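Local coordinates for protein blood group a-and b-cleaving endo-beta-galactosidase (Streptococcus pneumoniae, PDB 2YGL) that probably binds blood group carbohydrate through tandem carbohydrate-binding modules of an endo-beta-galactosidase that probably cleaves blood group A and B antigens, at residues K59-I71 / K149-F163. Numbering follows the deposited sequence.
Sequences KGIGTVADSPSVI and KSFAGEHTWGDEVVF. With CA (calcium ion), chain C.
With chi1 at -68°, Phe151 places CG next to its own backbone N, and the ring lies beside Pro68. Pro68 CB sits over one ring face, 3.6 Å from the centroid, in a CH-pi contact. Arg105 makes a cation-pi contact with the same ring. Ser150 has OG between its backbone N and carbonyl carbon (chi1 54°), which sets OG 3.4 Å from Ser69 CB. A water links this OG to Ser69 O. Ser69 and Ser150 also form a hydrogen-bonded antiparallel pair. Ala65 points its methyl toward 149-163, where CB lies 3.8 Å from Ala152 CB and also touches Val161 CG2. Its backbone N donates to Asp159 O at 3.2 Å. Next to it, Asp66 O accepts from Ala152 N at 2.6 Å. These two bonds hold the first and last residues of loop 152-159. Further along, Phe163 N bonds to Ile61 O, and Thr63 N bonds to Val161 O. The loop binds calcium through Ala152 O, His155 O and Asp159 OD2; two waters and Val102 O complete the site. Paired strands from two antiparallel sheets, joined by a calcium-binding loop, fit the beta-sandwich of an NPCBM (CBM51) module.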
# COMPACT_ATOMS: atom_id res chain seq x y z
N LYS A 59 -11.26 -3.47 -22.66
CA LYS A 59 -11.83 -2.90 -21.43
C LYS A 59 -12.13 -1.41 -21.57
O LYS A 59 -11.46 -0.69 -22.30
CB LYS A 59 -10.89 -3.13 -20.24
CG LYS A 59 -10.41 -4.57 -20.04
CD LYS A 59 -11.54 -5.53 -19.64
CE LYS A 59 -11.98 -5.32 -18.20
NZ LYS A 59 -13.21 -6.10 -17.88
N GLY A 60 -13.15 -0.96 -20.84
CA GLY A 60 -13.50 0.46 -20.81
C GLY A 60 -14.93 0.75 -20.41
O GLY A 60 -15.70 -0.16 -20.09
N ILE A 61 -15.27 2.04 -20.42
CA ILE A 61 -16.61 2.52 -20.11
C ILE A 61 -17.15 3.32 -21.30
O ILE A 61 -16.47 4.22 -21.80
CB ILE A 61 -16.62 3.40 -18.82
CG1 ILE A 61 -16.10 2.63 -17.60
CG2 ILE A 61 -18.00 3.98 -18.56
CD1 ILE A 61 -16.94 1.42 -17.18
N GLY A 62 -18.35 2.98 -21.74
CA GLY A 62 -19.00 3.66 -22.87
C GLY A 62 -20.26 4.40 -22.45
O GLY A 62 -21.19 3.80 -21.91
N THR A 63 -20.28 5.70 -22.71
CA THR A 63 -21.41 6.55 -22.33
C THR A 63 -21.85 7.47 -23.47
O THR A 63 -21.22 7.50 -24.54
CB THR A 63 -21.09 7.39 -21.06
OG1 THR A 63 -22.28 8.01 -20.57
CG2 THR A 63 -20.02 8.46 -21.34
N VAL A 64 -22.94 8.19 -23.24
CA VAL A 64 -23.32 9.33 -24.07
C VAL A 64 -23.20 10.59 -23.21
O VAL A 64 -23.70 10.63 -22.08
CB VAL A 64 -24.76 9.19 -24.63
CG1 VAL A 64 -25.22 10.48 -25.30
CG2 VAL A 64 -24.84 8.03 -25.61
N ALA A 65 -22.51 11.60 -23.74
CA ALA A 65 -22.28 12.85 -23.02
C ALA A 65 -23.58 13.60 -22.74
O ALA A 65 -24.55 13.49 -23.50
CB ALA A 65 -21.30 13.73 -23.78
N ASP A 66 -23.60 14.35 -21.64
CA ASP A 66 -24.72 15.22 -21.31
C ASP A 66 -24.18 16.57 -20.83
O ASP A 66 -23.18 17.06 -21.37
CB ASP A 66 -25.63 14.57 -20.26
CG ASP A 66 -27.10 14.91 -20.45
OD1 ASP A 66 -27.43 15.68 -21.38
OD2 ASP A 66 -27.94 14.41 -19.68
N SER A 67 -24.80 17.17 -19.81
CA SER A 67 -24.35 18.48 -19.32
C SER A 67 -24.19 18.59 -17.79
O SER A 67 -24.82 19.45 -17.18
CB SER A 67 -25.26 19.59 -19.85
OG SER A 67 -25.04 19.80 -21.24
N PRO A 68 -23.35 17.73 -17.18
CA PRO A 68 -22.59 16.64 -17.79
C PRO A 68 -23.20 15.26 -17.57
O PRO A 68 -24.09 15.09 -16.73
CB PRO A 68 -21.24 16.72 -17.06
CG PRO A 68 -21.58 17.29 -15.70
CD PRO A 68 -22.93 17.97 -15.78
N SER A 69 -22.73 14.28 -18.35
CA SER A 69 -22.88 12.87 -18.02
C SER A 69 -21.82 12.57 -16.97
O SER A 69 -20.66 12.94 -17.14
CB SER A 69 -22.68 12.00 -19.26
OG SER A 69 -22.24 10.69 -18.92
N VAL A 70 -22.21 11.90 -15.89
CA VAL A 70 -21.30 11.63 -14.77
C VAL A 70 -21.32 10.15 -14.36
O VAL A 70 -22.37 9.58 -14.10
CB VAL A 70 -21.63 12.53 -13.53
CG1 VAL A 70 -20.80 12.11 -12.32
CG2 VAL A 70 -21.40 13.99 -13.84
N ILE A 71 -20.13 9.55 -14.32
CA ILE A 71 -19.96 8.20 -13.80
C ILE A 71 -18.95 8.24 -12.64
O ILE A 71 -17.78 8.59 -12.84
CB ILE A 71 -19.51 7.20 -14.90
CG1 ILE A 71 -20.46 7.28 -16.10
CG2 ILE A 71 -19.46 5.78 -14.35
CD1 ILE A 71 -19.80 7.07 -17.44
N LYS A 149 -16.54 12.69 -16.22
CA LYS A 149 -17.50 13.69 -16.68
C LYS A 149 -17.34 13.98 -18.17
O LYS A 149 -16.23 14.15 -18.66
CB LYS A 149 -17.33 14.99 -15.89
CG LYS A 149 -17.53 14.85 -14.39
CD LYS A 149 -16.99 16.07 -13.63
CE LYS A 149 -17.94 17.26 -13.69
NZ LYS A 149 -17.34 18.47 -13.07
N SER A 150 -18.46 14.03 -18.89
CA SER A 150 -18.45 14.37 -20.31
C SER A 150 -19.53 15.39 -20.67
O SER A 150 -20.70 15.23 -20.31
CB SER A 150 -18.55 13.12 -21.20
OG SER A 150 -19.67 12.33 -20.86
N PHE A 151 -19.11 16.44 -21.38
CA PHE A 151 -19.99 17.56 -21.70
C PHE A 151 -20.38 17.55 -23.18
O PHE A 151 -19.53 17.69 -24.07
CB PHE A 151 -19.32 18.89 -21.31
CG PHE A 151 -19.18 19.09 -19.82
CD1 PHE A 151 -18.09 18.57 -19.13
CD2 PHE A 151 -20.14 19.81 -19.11
CE1 PHE A 151 -17.96 18.76 -17.75
CE2 PHE A 151 -20.02 20.00 -17.73
CZ PHE A 151 -18.93 19.47 -17.05
N ALA A 152 -21.68 17.38 -23.43
CA ALA A 152 -22.23 17.21 -24.78
C ALA A 152 -22.30 18.49 -25.59
O ALA A 152 -22.25 18.45 -26.82
CB ALA A 152 -23.61 16.56 -24.71
N GLY A 153 -22.43 19.63 -24.91
CA GLY A 153 -22.61 20.90 -25.60
C GLY A 153 -24.03 21.09 -26.09
O GLY A 153 -24.98 20.78 -25.37
N GLU A 154 -24.18 21.58 -27.32
CA GLU A 154 -25.49 21.93 -27.88
C GLU A 154 -26.45 20.74 -27.98
O GLU A 154 -27.62 20.86 -27.64
CB GLU A 154 -25.34 22.61 -29.24
CG GLU A 154 -24.77 24.02 -29.18
CD GLU A 154 -24.80 24.72 -30.53
OE1 GLU A 154 -25.91 24.89 -31.09
OE2 GLU A 154 -23.72 25.10 -31.02
N HIS A 155 -25.94 19.60 -28.46
CA HIS A 155 -26.75 18.39 -28.62
C HIS A 155 -25.97 17.17 -28.14
O HIS A 155 -24.74 17.18 -28.12
CB HIS A 155 -27.13 18.19 -30.09
CG HIS A 155 -27.71 19.40 -30.74
ND1 HIS A 155 -29.01 19.81 -30.54
CD2 HIS A 155 -27.17 20.30 -31.60
CE1 HIS A 155 -29.24 20.90 -31.24
NE2 HIS A 155 -28.14 21.22 -31.89
N THR A 156 -26.69 16.12 -27.77
CA THR A 156 -26.07 14.87 -27.35
C THR A 156 -25.89 13.89 -28.53
O THR A 156 -25.27 12.83 -28.37
CB THR A 156 -26.88 14.17 -26.24
OG1 THR A 156 -28.16 13.77 -26.76
CG2 THR A 156 -27.09 15.11 -25.05
N TRP A 157 -26.43 14.25 -29.69
CA TRP A 157 -26.42 13.38 -30.88
C TRP A 157 -25.02 12.88 -31.23
O TRP A 157 -24.10 13.68 -31.42
CB TRP A 157 -27.02 14.10 -32.09
CG TRP A 157 -28.37 14.74 -31.87
CD1 TRP A 157 -29.39 14.28 -31.08
CD2 TRP A 157 -28.85 15.95 -32.47
NE1 TRP A 157 -30.47 15.13 -31.14
CE2 TRP A 157 -30.17 16.17 -31.98
CE3 TRP A 157 -28.30 16.88 -33.36
CZ2 TRP A 157 -30.93 17.28 -32.36
CZ3 TRP A 157 -29.06 17.98 -33.74
CH2 TRP A 157 -30.37 18.17 -33.24
N GLY A 158 -24.87 11.56 -31.30
CA GLY A 158 -23.61 10.92 -31.70
C GLY A 158 -22.45 11.05 -30.72
O GLY A 158 -21.32 10.65 -31.05
N ASP A 159 -22.71 11.58 -29.53
CA ASP A 159 -21.66 11.80 -28.53
C ASP A 159 -21.29 10.53 -27.77
O ASP A 159 -21.47 10.44 -26.55
CB ASP A 159 -22.05 12.91 -27.56
CG ASP A 159 -22.16 14.26 -28.24
OD1 ASP A 159 -21.76 14.41 -29.41
OD2 ASP A 159 -22.65 15.20 -27.57
N GLU A 160 -20.75 9.56 -28.50
CA GLU A 160 -20.36 8.27 -27.94
C GLU A 160 -18.99 8.39 -27.28
O GLU A 160 -17.98 7.97 -27.84
CB GLU A 160 -20.33 7.20 -29.04
CG GLU A 160 -21.66 6.97 -29.75
CD GLU A 160 -22.63 6.15 -28.93
OE1 GLU A 160 -22.22 5.10 -28.38
OE2 GLU A 160 -23.81 6.54 -28.84
N VAL A 161 -18.97 8.98 -26.08
CA VAL A 161 -17.73 9.14 -25.33
C VAL A 161 -17.32 7.80 -24.72
O VAL A 161 -18.12 7.14 -24.05
CB VAL A 161 -17.85 10.22 -24.21
CG1 VAL A 161 -16.66 10.17 -23.26
CG2 VAL A 161 -17.96 11.61 -24.83
N VAL A 162 -16.08 7.41 -24.99
CA VAL A 162 -15.52 6.22 -24.37
C VAL A 162 -14.30 6.55 -23.53
O VAL A 162 -13.44 7.34 -23.92
CB VAL A 162 -15.17 5.10 -25.39
CG1 VAL A 162 -16.43 4.41 -25.89
CG2 VAL A 162 -14.33 5.64 -26.55
N PHE A 163 -14.26 5.95 -22.34
CA PHE A 163 -13.09 5.98 -21.49
C PHE A 163 -12.40 4.63 -21.70
O PHE A 163 -12.58 3.69 -20.92
CB PHE A 163 -13.50 6.21 -20.03
CG PHE A 163 -14.25 7.51 -19.80
CD1 PHE A 163 -15.63 7.58 -20.01
CD2 PHE A 163 -13.58 8.66 -19.39
CE1 PHE A 163 -16.33 8.77 -19.81
CE2 PHE A 163 -14.27 9.86 -19.18
CZ PHE A 163 -15.65 9.91 -19.39
CA CA C . -22.65 17.22 -28.70
O HOH W 1 -20.13 5.27 -26.05
O HOH W 2 -22.49 20.08 -22.09
O HOH W 3 -19.24 10.70 -18.51
O HOH W 4 -23.10 19.22 -29.64
O HOH W 5 -23.52 16.36 -30.76